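Local coordinates for toll-like receptor 13 (Mus musculus, PDB 4Z0C), which recognises and binds bacterial 23S rRNA through its leucine-rich repeat ectodomain and signals through MYD88 and TRAF6 to activate NF-kappa-B, at residues L111-N116 against L135-N140; L158-L163 against L181-F186. One frame throughout, in Å; residues are numbered along the deposited sequence.

Contact 1: residues L111-N116 against L135-N140. With nucleotides of chain C.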
ATOM      1  N   LEU A 111      34.166 -23.772  -9.883  1.00 25.50           N
ATOM      2  CA  LEU A 111      33.926 -24.465  -8.630  1.00 28.78           C
ATOM      3  C   LEU A 111      33.769 -23.419  -7.535  1.00 38.01           C
ATOM      4  O   LEU A 111      34.695 -22.648  -7.268  1.00 36.54           O
ATOM      5  CB  LEU A 111      35.092 -25.393  -8.308  1.00 24.82           C
ATOM      6  CG  LEU A 111      35.069 -26.072  -6.941  1.00 27.52           C
ATOM      7  CD1 LEU A 111      33.849 -26.940  -6.779  1.00 25.26           C
ATOM      8  CD2 LEU A 111      36.334 -26.900  -6.740  1.00 29.30           C
ATOM      9  N   LEU A 112      32.605 -23.402  -6.890  1.00 38.98           N
ATOM     10  CA  LEU A 112      32.309 -22.399  -5.870  1.00 30.11           C
ATOM     11  C   LEU A 112      32.296 -23.041  -4.492  1.00 29.31           C
ATOM     12  O   LEU A 112      31.469 -23.909  -4.191  1.00 33.85           O
ATOM     13  CB  LEU A 112      30.968 -21.713  -6.163  1.00 29.00           C
ATOM     14  CG  LEU A 112      30.856 -21.129  -7.575  1.00 31.46           C
ATOM     15  CD1 LEU A 112      29.482 -20.537  -7.862  1.00 20.90           C
ATOM     16  CD2 LEU A 112      31.930 -20.099  -7.799  1.00 14.07           C
ATOM     17  N   LEU A 113      33.231 -22.609  -3.659  1.00 27.26           N
ATOM     18  CA  LEU A 113      33.349 -23.127  -2.303  1.00 31.80           C
ATOM     19  C   LEU A 113      33.247 -22.009  -1.275  1.00 35.65           C
ATOM     20  O   LEU A 113      33.669 -22.173  -0.123  1.00 32.67           O
ATOM     21  CB  LEU A 113      34.675 -23.859  -2.142  1.00 30.95           C
ATOM     22  CG  LEU A 113      34.752 -25.219  -2.825  1.00 30.08           C
ATOM     23  CD1 LEU A 113      36.204 -25.616  -2.987  1.00 27.59           C
ATOM     24  CD2 LEU A 113      34.029 -26.222  -1.961  1.00 29.98           C
ATOM     25  N   SER A 114      32.648 -20.894  -1.693  1.00 29.86           N
ATOM     26  CA  SER A 114      32.471 -19.728  -0.837  1.00 31.91           C
ATOM     27  C   SER A 114      31.656 -20.091   0.380  1.00 29.05           C
ATOM     28  O   SER A 114      30.897 -21.052   0.347  1.00 27.37           O
ATOM     29  CB  SER A 114      31.755 -18.612  -1.594  1.00 31.85           C
ATOM     30  OG  SER A 114      31.864 -18.822  -2.992  1.00 37.87           O
ATOM     31  N   HIS A 115      31.865 -19.362   1.468  1.00 32.68           N
ATOM     32  CA  HIS A 115      30.991 -19.457   2.638  1.00 34.62           C
ATOM     33  C   HIS A 115      30.971 -20.861   3.246  1.00 37.13           C
ATOM     34  O   HIS A 115      29.923 -21.489   3.406  1.00 36.48           O
ATOM     35  CB  HIS A 115      29.586 -18.970   2.279  1.00 37.26           C
ATOM     36  CG  HIS A 115      28.708 -18.704   3.463  1.00 41.66           C
ATOM     37  ND1 HIS A 115      29.062 -19.045   4.753  1.00 42.20           N
ATOM     38  CD2 HIS A 115      27.498 -18.106   3.554  1.00 28.60           C
ATOM     39  CE1 HIS A 115      28.093 -18.697   5.582  1.00 28.05           C
ATOM     40  NE2 HIS A 115      27.138 -18.120   4.879  1.00 33.89           N
ATOM     41  N   ASN A 116      32.154 -21.351   3.568  1.00 32.51           N
ATOM     42  CA  ASN A 116      32.288 -22.597   4.306  1.00 32.88           C
ATOM     43  C   ASN A 116      33.254 -22.324   5.456  1.00 37.38           C
ATOM     44  O   ASN A 116      33.433 -21.171   5.826  1.00 30.08           O
ATOM     45  CB  ASN A 116      32.799 -23.707   3.385  1.00 25.11           C
ATOM     46  CG  ASN A 116      31.695 -24.339   2.549  1.00 32.33           C
ATOM     47  OD1 ASN A 116      30.947 -25.180   3.046  1.00 30.22           O
ATOM     48  ND2 ASN A 116      31.596 -23.953   1.276  1.00 29.40           N
ATOM     49  N   LEU A 135      37.770 -20.457  -9.558  1.00 29.31           N
ATOM     50  CA  LEU A 135      37.688 -21.098  -8.253  1.00 36.09           C
ATOM     51  C   LEU A 135      37.400 -20.045  -7.186  1.00 38.96           C
ATOM     52  O   LEU A 135      38.186 -19.102  -7.014  1.00 29.90           O
ATOM     53  CB  LEU A 135      39.004 -21.794  -7.911  1.00 32.43           C
ATOM     54  CG  LEU A 135      39.077 -22.459  -6.535  1.00 28.12           C
ATOM     55  CD1 LEU A 135      38.017 -23.520  -6.427  1.00 17.85           C
ATOM     56  CD2 LEU A 135      40.446 -23.060  -6.279  1.00 30.37           C
ATOM     57  N   SER A 136      36.295 -20.208  -6.458  1.00 25.26           N
ATOM     58  CA  SER A 136      35.991 -19.275  -5.392  1.00 27.96           C
ATOM     59  C   SER A 136      36.156 -19.914  -4.015  1.00 31.47           C
ATOM     60  O   SER A 136      35.520 -20.917  -3.710  1.00 30.02           O
ATOM     61  CB  SER A 136      34.585 -18.694  -5.554  1.00 26.03           C
ATOM     62  OG  SER A 136      34.287 -17.843  -4.457  1.00 33.71           O
ATOM     63  N   LEU A 137      37.023 -19.324  -3.192  1.00 29.87           N
ATOM     64  CA  LEU A 137      37.200 -19.773  -1.815  1.00 33.84           C
ATOM     65  C   LEU A 137      36.878 -18.647  -0.810  1.00 32.89           C
ATOM     66  O   LEU A 137      37.237 -18.718   0.376  1.00 31.46           O
ATOM     67  CB  LEU A 137      38.634 -20.277  -1.595  1.00 31.81           C
ATOM     68  CG  LEU A 137      39.189 -21.491  -2.367  1.00 28.37           C
ATOM     69  CD1 LEU A 137      40.641 -21.592  -2.110  1.00 25.97           C
ATOM     70  CD2 LEU A 137      38.542 -22.770  -1.937  1.00 25.25           C
ATOM     71  N   SER A 138      36.171 -17.625  -1.278  1.00 27.98           N
ATOM     72  CA  SER A 138      35.804 -16.504  -0.409  1.00 30.16           C
ATOM     73  C   SER A 138      35.002 -16.970   0.789  1.00 32.18           C
ATOM     74  O   SER A 138      34.308 -17.980   0.719  1.00 30.00           O
ATOM     75  CB  SER A 138      35.013 -15.426  -1.153  1.00 28.16           C
ATOM     76  OG  SER A 138      33.825 -15.937  -1.728  1.00 25.10           O
ATOM     77  N   ARG A 139      35.128 -16.244   1.893  1.00 38.06           N
ATOM     78  CA  ARG A 139      34.388 -16.546   3.114  1.00 39.67           C
ATOM     79  C   ARG A 139      34.719 -17.944   3.618  1.00 35.35           C
ATOM     80  O   ARG A 139      33.883 -18.833   3.617  1.00 43.40           O
ATOM     81  CB  ARG A 139      32.879 -16.372   2.905  1.00 38.76           C
ATOM     82  CG  ARG A 139      32.128 -15.990   4.171  1.00 52.38           C
ATOM     83  CD  ARG A 139      31.322 -14.712   3.984  1.00 48.43           C
ATOM     84  NE  ARG A 139      29.880 -14.913   3.832  1.00 47.08           N
ATOM     85  CZ  ARG A 139      29.014 -15.112   4.831  1.00 49.51           C
ATOM     86  NH1 ARG A 139      27.727 -15.257   4.560  1.00 46.52           N
ATOM     87  NH2 ARG A 139      29.415 -15.178   6.093  1.00 50.50           N
ATOM     88  N   ASN A 140      35.965 -18.124   4.036  1.00 38.04           N
ATOM     89  CA  ASN A 140      36.398 -19.364   4.656  1.00 40.52           C
ATOM     90  C   ASN A 140      37.323 -19.083   5.838  1.00 43.28           C
ATOM     91  O   ASN A 140      37.389 -17.951   6.304  1.00 41.41           O
ATOM     92  CB  ASN A 140      37.050 -20.282   3.620  1.00 36.87           C
ATOM     93  CG  ASN A 140      36.018 -21.093   2.841  1.00 42.10           C
ATOM     94  OD1 ASN A 140      35.367 -21.970   3.408  1.00 43.82           O
ATOM     95  ND2 ASN A 140      35.882 -20.822   1.539  1.00 31.41           N
TER
ATOM     96  P     C C  13      20.869 -13.790  11.057  1.00 52.52           P
ATOM     97  OP1   C C  13      20.913 -13.544  12.526  1.00 55.07           O
ATOM     98  OP2   C C  13      20.118 -12.884  10.153  1.00 49.59           O
ATOM     99  O5'   C C  13      22.353 -13.741  10.493  1.00 69.95           O
ATOM    100  C5'   C C  13      23.302 -14.736  10.837  1.00 68.36           C
ATOM    101  C4'   C C  13      24.430 -14.753   9.844  1.00 62.62           C
ATOM    102  O4'   C C  13      24.133 -15.647   8.740  1.00 55.70           O
ATOM    103  C3'   C C  13      24.722 -13.426   9.168  1.00 57.63           C
ATOM    104  O3'   C C  13      25.438 -12.526   9.995  1.00 58.04           O
ATOM    105  C2'   C C  13      25.480 -13.855   7.921  1.00 57.41           C
ATOM    106  O2'   C C  13      26.830 -14.142   8.249  1.00 61.20           O
ATOM    107  C1'   C C  13      24.763 -15.168   7.566  1.00 58.11           C
ATOM    108  N1    C C  13      23.743 -14.975   6.509  1.00 55.49           N
ATOM    109  C2    C C  13      24.142 -15.100   5.174  1.00 48.55           C
ATOM    110  O2    C C  13      25.322 -15.386   4.933  1.00 37.28           O
ATOM    111  N3    C C  13      23.230 -14.919   4.184  1.00 49.95           N
ATOM    112  C4    C C  13      21.969 -14.614   4.490  1.00 49.57           C
ATOM    113  N4    C C  13      21.107 -14.443   3.483  1.00 53.41           N
ATOM    114  C5    C C  13      21.536 -14.471   5.841  1.00 43.65           C
ATOM    115  C6    C C  13      22.442 -14.657   6.806  1.00 51.57           C
TER

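Contact 2: residues L158-L163 against L181-F186. With NAG (2-acetamido-2-deoxy-beta-D-glucopyranose), chain N.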
ATOM      1  N   LEU A 158      43.517 -22.449 -14.735  1.00 30.28           N
ATOM      2  CA  LEU A 158      42.989 -21.594 -13.683  1.00 35.19           C
ATOM      3  C   LEU A 158      43.185 -20.101 -13.976  1.00 33.47           C
ATOM      4  O   LEU A 158      44.307 -19.627 -14.004  1.00 30.52           O
ATOM      5  CB  LEU A 158      43.618 -21.969 -12.342  1.00 34.51           C
ATOM      6  CG  LEU A 158      43.064 -21.142 -11.188  1.00 41.75           C
ATOM      7  CD1 LEU A 158      41.575 -21.439 -10.997  1.00 26.91           C
ATOM      8  CD2 LEU A 158      43.856 -21.394  -9.910  1.00 48.18           C
ATOM      9  N   GLU A 159      42.090 -19.377 -14.207  1.00 27.93           N
ATOM     10  CA  GLU A 159      42.175 -17.950 -14.539  1.00 40.28           C
ATOM     11  C   GLU A 159      41.833 -16.974 -13.402  1.00 39.83           C
ATOM     12  O   GLU A 159      42.390 -15.878 -13.328  1.00 45.15           O
ATOM     13  CB  GLU A 159      41.304 -17.625 -15.755  1.00 42.73           C
ATOM     14  CG  GLU A 159      41.847 -18.164 -17.062  1.00 42.78           C
ATOM     15  CD  GLU A 159      40.995 -17.766 -18.250  1.00 56.57           C
ATOM     16  OE1 GLU A 159      40.145 -16.864 -18.106  1.00 59.54           O
ATOM     17  OE2 GLU A 159      41.179 -18.346 -19.335  1.00 67.69           O
ATOM     18  N   ARG A 160      40.899 -17.361 -12.542  1.00 35.68           N
ATOM     19  CA  ARG A 160      40.406 -16.478 -11.495  1.00 34.26           C
ATOM     20  C   ARG A 160      40.393 -17.186 -10.153  1.00 35.60           C
ATOM     21  O   ARG A 160      39.808 -18.257 -10.006  1.00 39.83           O
ATOM     22  CB  ARG A 160      39.005 -15.970 -11.846  1.00 35.54           C
ATOM     23  CG  ARG A 160      38.973 -15.267 -13.181  1.00 36.82           C
ATOM     24  CD  ARG A 160      37.695 -14.524 -13.422  1.00 35.68           C
ATOM     25  NE  ARG A 160      37.718 -13.917 -14.748  1.00 42.88           N
ATOM     26  CZ  ARG A 160      36.973 -12.880 -15.112  1.00 46.79           C
ATOM     27  NH1 ARG A 160      36.128 -12.327 -14.242  1.00 43.25           N
ATOM     28  NH2 ARG A 160      37.078 -12.395 -16.344  1.00 44.73           N
ATOM     29  N   LEU A 161      41.046 -16.585  -9.176  1.00 30.86           N
ATOM     30  CA  LEU A 161      41.150 -17.188  -7.862  1.00 37.43           C
ATOM     31  C   LEU A 161      40.669 -16.186  -6.824  1.00 43.10           C
ATOM     32  O   LEU A 161      41.198 -15.080  -6.710  1.00 44.17           O
ATOM     33  CB  LEU A 161      42.593 -17.598  -7.570  1.00 39.26           C
ATOM     34  CG  LEU A 161      42.802 -18.214  -6.187  1.00 38.26           C
ATOM     35  CD1 LEU A 161      41.905 -19.445  -6.035  1.00 30.65           C
ATOM     36  CD2 LEU A 161      44.275 -18.578  -5.967  1.00 32.05           C
ATOM     37  N   ASP A 162      39.638 -16.559  -6.082  1.00 41.45           N
ATOM     38  CA  ASP A 162      39.076 -15.637  -5.127  1.00 33.83           C
ATOM     39  C   ASP A 162      39.249 -16.110  -3.691  1.00 33.68           C
ATOM     40  O   ASP A 162      38.654 -17.106  -3.280  1.00 28.21           O
ATOM     41  CB  ASP A 162      37.600 -15.400  -5.408  1.00 34.07           C
ATOM     42  CG  ASP A 162      37.094 -14.135  -4.740  1.00 44.50           C
ATOM     43  OD1 ASP A 162      37.940 -13.323  -4.301  1.00 53.55           O
ATOM     44  OD2 ASP A 162      35.869 -13.954  -4.627  1.00 47.43           O
ATOM     45  N   LEU A 163      40.026 -15.350  -2.922  1.00 28.51           N
ATOM     46  CA  LEU A 163      40.226 -15.635  -1.510  1.00 32.37           C
ATOM     47  C   LEU A 163      39.678 -14.511  -0.622  1.00 34.68           C
ATOM     48  O   LEU A 163      40.091 -14.375   0.530  1.00 36.63           O
ATOM     49  CB  LEU A 163      41.719 -15.845  -1.234  1.00 37.16           C
ATOM     50  CG  LEU A 163      42.369 -17.081  -1.873  1.00 34.49           C
ATOM     51  CD1 LEU A 163      43.896 -16.965  -1.892  1.00 36.81           C
ATOM     52  CD2 LEU A 163      41.961 -18.311  -1.083  1.00 27.87           C
ATOM     53  N   LEU A 181      46.713 -17.459 -14.622  1.00 37.48           N
ATOM     54  CA  LEU A 181      45.973 -16.574 -13.708  1.00 40.22           C
ATOM     55  C   LEU A 181      45.828 -15.127 -14.174  1.00 41.33           C
ATOM     56  O   LEU A 181      46.819 -14.431 -14.369  1.00 42.44           O
ATOM     57  CB  LEU A 181      46.644 -16.571 -12.328  1.00 33.39           C
ATOM     58  CG  LEU A 181      45.691 -16.195 -11.198  1.00 42.14           C
ATOM     59  CD1 LEU A 181      44.594 -17.237 -11.110  1.00 38.54           C
ATOM     60  CD2 LEU A 181      46.427 -16.081  -9.874  1.00 42.77           C
ATOM     61  N   THR A 182      44.584 -14.663 -14.287  1.00 39.26           N
ATOM     62  CA  THR A 182      44.324 -13.284 -14.702  1.00 39.48           C
ATOM     63  C   THR A 182      43.783 -12.424 -13.561  1.00 40.85           C
ATOM     64  O   THR A 182      44.093 -11.230 -13.470  1.00 39.22           O
ATOM     65  CB  THR A 182      43.321 -13.226 -15.867  1.00 39.21           C
ATOM     66  OG1 THR A 182      42.100 -13.870 -15.480  1.00 40.90           O
ATOM     67  CG2 THR A 182      43.868 -13.929 -17.077  1.00 37.91           C
ATOM     68  N   HIS A 183      42.988 -13.038 -12.686  1.00 44.71           N
ATOM     69  CA  HIS A 183      42.364 -12.331 -11.568  1.00 40.22           C
ATOM     70  C   HIS A 183      42.688 -12.989 -10.239  1.00 34.48           C
ATOM     71  O   HIS A 183      42.501 -14.202 -10.064  1.00 27.45           O
ATOM     72  CB  HIS A 183      40.839 -12.301 -11.718  1.00 36.17           C
ATOM     73  CG  HIS A 183      40.357 -11.499 -12.885  1.00 37.91           C
ATOM     74  ND1 HIS A 183      40.686 -11.805 -14.189  1.00 35.13           N
ATOM     75  CD2 HIS A 183      39.562 -10.406 -12.942  1.00 32.40           C
ATOM     76  CE1 HIS A 183      40.123 -10.927 -14.999  1.00 31.50           C
ATOM     77  NE2 HIS A 183      39.432 -10.071 -14.270  1.00 38.47           N
ATOM     78  N   LEU A 184      43.113 -12.173  -9.283  1.00 24.15           N
ATOM     79  CA  LEU A 184      43.427 -12.682  -7.963  1.00 29.00           C
ATOM     80  C   LEU A 184      42.950 -11.682  -6.913  1.00 29.92           C
ATOM     81  O   LEU A 184      43.155 -10.483  -7.051  1.00 27.84           O
ATOM     82  CB  LEU A 184      44.935 -12.907  -7.845  1.00 28.19           C
ATOM     83  CG  LEU A 184      45.508 -13.358  -6.504  1.00 35.84           C
ATOM     84  CD1 LEU A 184      45.019 -14.753  -6.142  1.00 39.17           C
ATOM     85  CD2 LEU A 184      47.030 -13.291  -6.543  1.00 36.03           C
ATOM     86  N   SER A 185      42.307 -12.173  -5.863  1.00 27.93           N
ATOM     87  CA  SER A 185      41.814 -11.275  -4.843  1.00 31.21           C
ATOM     88  C   SER A 185      42.142 -11.708  -3.424  1.00 33.83           C
ATOM     89  O   SER A 185      41.860 -12.840  -3.040  1.00 41.44           O
ATOM     90  CB  SER A 185      40.299 -11.082  -4.994  1.00 30.09           C
ATOM     91  OG  SER A 185      39.810 -10.277  -3.937  1.00 33.40           O
ATOM     92  N   PHE A 186      42.730 -10.796  -2.651  1.00 27.24           N
ATOM     93  CA  PHE A 186      42.946 -10.995  -1.212  1.00 33.89           C
ATOM     94  C   PHE A 186      42.063 -10.062  -0.366  1.00 39.27           C
ATOM     95  O   PHE A 186      42.380  -9.781   0.794  1.00 40.90           O
ATOM     96  CB  PHE A 186      44.410 -10.731  -0.838  1.00 36.28           C
ATOM     97  CG  PHE A 186      45.371 -11.691  -1.449  1.00 36.93           C
ATOM     98  CD1 PHE A 186      45.604 -12.932  -0.861  1.00 41.29           C
ATOM     99  CD2 PHE A 186      46.038 -11.364  -2.618  1.00 33.53           C
ATOM    100  CE1 PHE A 186      46.487 -13.837  -1.433  1.00 32.84           C
ATOM    101  CE2 PHE A 186      46.917 -12.264  -3.196  1.00 36.79           C
ATOM    102  CZ  PHE A 186      47.138 -13.502  -2.601  1.00 34.20           C
TER
HETATM  103  C1  NAG N 906      39.771  -5.861 -13.985  1.00 39.87           C
HETATM  104  C2  NAG N 906      38.286  -5.673 -13.640  1.00 50.26           C
HETATM  105  C3  NAG N 906      37.537  -4.942 -14.739  1.00 50.23           C
HETATM  106  C4  NAG N 906      38.220  -3.625 -15.062  1.00 46.23           C
HETATM  107  C5  NAG N 906      39.666  -3.905 -15.437  1.00 46.52           C
HETATM  108  C6  NAG N 906      40.348  -2.568 -15.737  1.00 42.71           C
HETATM  109  C7  NAG N 906      37.282  -7.357 -12.226  1.00 49.70           C
HETATM  110  C8  NAG N 906      36.300  -8.496 -12.167  1.00 42.12           C
HETATM  111  N2  NAG N 906      37.617  -6.940 -13.438  1.00 53.92           N
HETATM  112  O3  NAG N 906      36.210  -4.746 -14.325  1.00 47.25           O
HETATM  113  O4  NAG N 906      37.583  -2.968 -16.141  1.00 45.58           O
HETATM  114  O5  NAG N 906      40.347  -4.624 -14.407  1.00 45.45           O
HETATM  115  O6  NAG N 906      41.657  -2.788 -16.205  1.00 38.96           O
HETATM  116  O7  NAG N 906      37.750  -6.851 -11.204  1.00 51.45           O

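Contact 1: residues L111-N116 against L135-N140
His115 and Arg139 run side by side in the same direction, the guanidinium lying over one face of the imidazole. Arg139 CZ stands 3.5 Å above the ring plane of His115, over its centre, with the two planes inclined at 34°. Bends at chi2 (125°) and chi3 (104°) turn the arginine tip over the ring. Both side chains reach O2 of cytosine C13 of chain C: His115 NE2 by a weak bond of 3.3 Å, while Arg139 NH1 lies too close to it for the length to be trusted. O2 sits near the plane of the guanidinium, at its edge.

Earlier in both segments, the strand ends of LRR 4 and LRR 5 pair in parallel, with Ser136 N to Leu111 O and Leu113 N to Ser136 O as rungs. On the core side Leu113 CD1 packs 3.8 Å from Leu137 CD2; on the side of Leu112, Ser114 OG and Ser136 OG share a 3.0 Å hydrogen bond.

The turn is fixed by the asparagine ladder of the leucine-rich repeat. Asn140 ND2 and Asn116 ND2 reach Leu113 O from opposite faces of its carbonyl plane, each at 3.1 Å. Asn140 ND2 also bonds to Leu137 O at 2.8 Å, so one amide group ties successive turns together. The chemistry implies an RNA-facing pair in which the guanidinium would probably disfavour protonation of His115, while its own positive charge would probably attract the cytosine carbonyl oxygen.

Contact 2: residues L158-L163 against L181-F186
Glu159 O is gripped by three donors of Thr182 and His183. Thr182 N is 2.7 Å from Glu159 O, in the carbonyl plane and on a lone pair; His183 N arrives more nearly end-on, while Thr182 OG1 comes from above the plane, 3.0 Å from Glu159 O. The threonine hydroxyl sits between its own backbone N and carbonyl carbon (chi1 58°), which turns it toward Glu159 O. Thr182 OG1 also accepts a bond of 2.8 Å from His183 ND1, in the imidazole plane, which fixes the rotation of that ring.

Held this way, His183 offers a face to Arg160. The guanidinium lies flat on it, centres 3.8 Å apart and planes at 15°, and the arginine chain, extended from CG to NE, passes alongside with CD also over the ring face. The acetamido group of a glycan residue approaches the ring edge, NAG N2 standing 3.7 Å from His183 NE2.

These residues belong to neighbouring turns of a leucine-rich-repeat solenoid, LRR 6 and LRR 7, whose strands 160-162 and 183-185 run parallel at 7°. Leu161 N to His183 O, Ser185 N to Leu161 O and Leu163 N to Ser185 O continue the ladder. Facing the solenoid core, Leu161 CD2 meets Leu184 CD1 at 3.9 Å, and Leu181 CD1 packs against Glu159 O and Leu161 CB. Further along, Leu163 CD1 touches Phe186 CE1, while the Phe186 ring makes an edge-to-face contact with Phe145. On the face with Arg160 and His183, Asp162 OD1 approaches Ser185 CB and accepts a bond from Thr164 N.

Contacts 1 and 2 follow one another along the chain and along the solenoid, their centres 12 Å apart. Strands 134-136 and 160-162 are neighbours, and two probable hydrogen bonds join the contacts directly: Leu137 N to Asp162 O at 2.8 Å and Leu135 N to Arg160 O at 3.0 Å. Their leucine cores also merge, Leu137 CD1 lying 3.7 Å from Leu163 CD2. Their relation to the RNA differs. Contact 1 reaches C13 of chain C through residues just beyond its strands, whereas the nearest atom of contact 2 is about 14 Å from the nucleic acid; there His183 lies beside a protein-linked glycan. Another glycan touches Ser138 and Arg139 in contact 1.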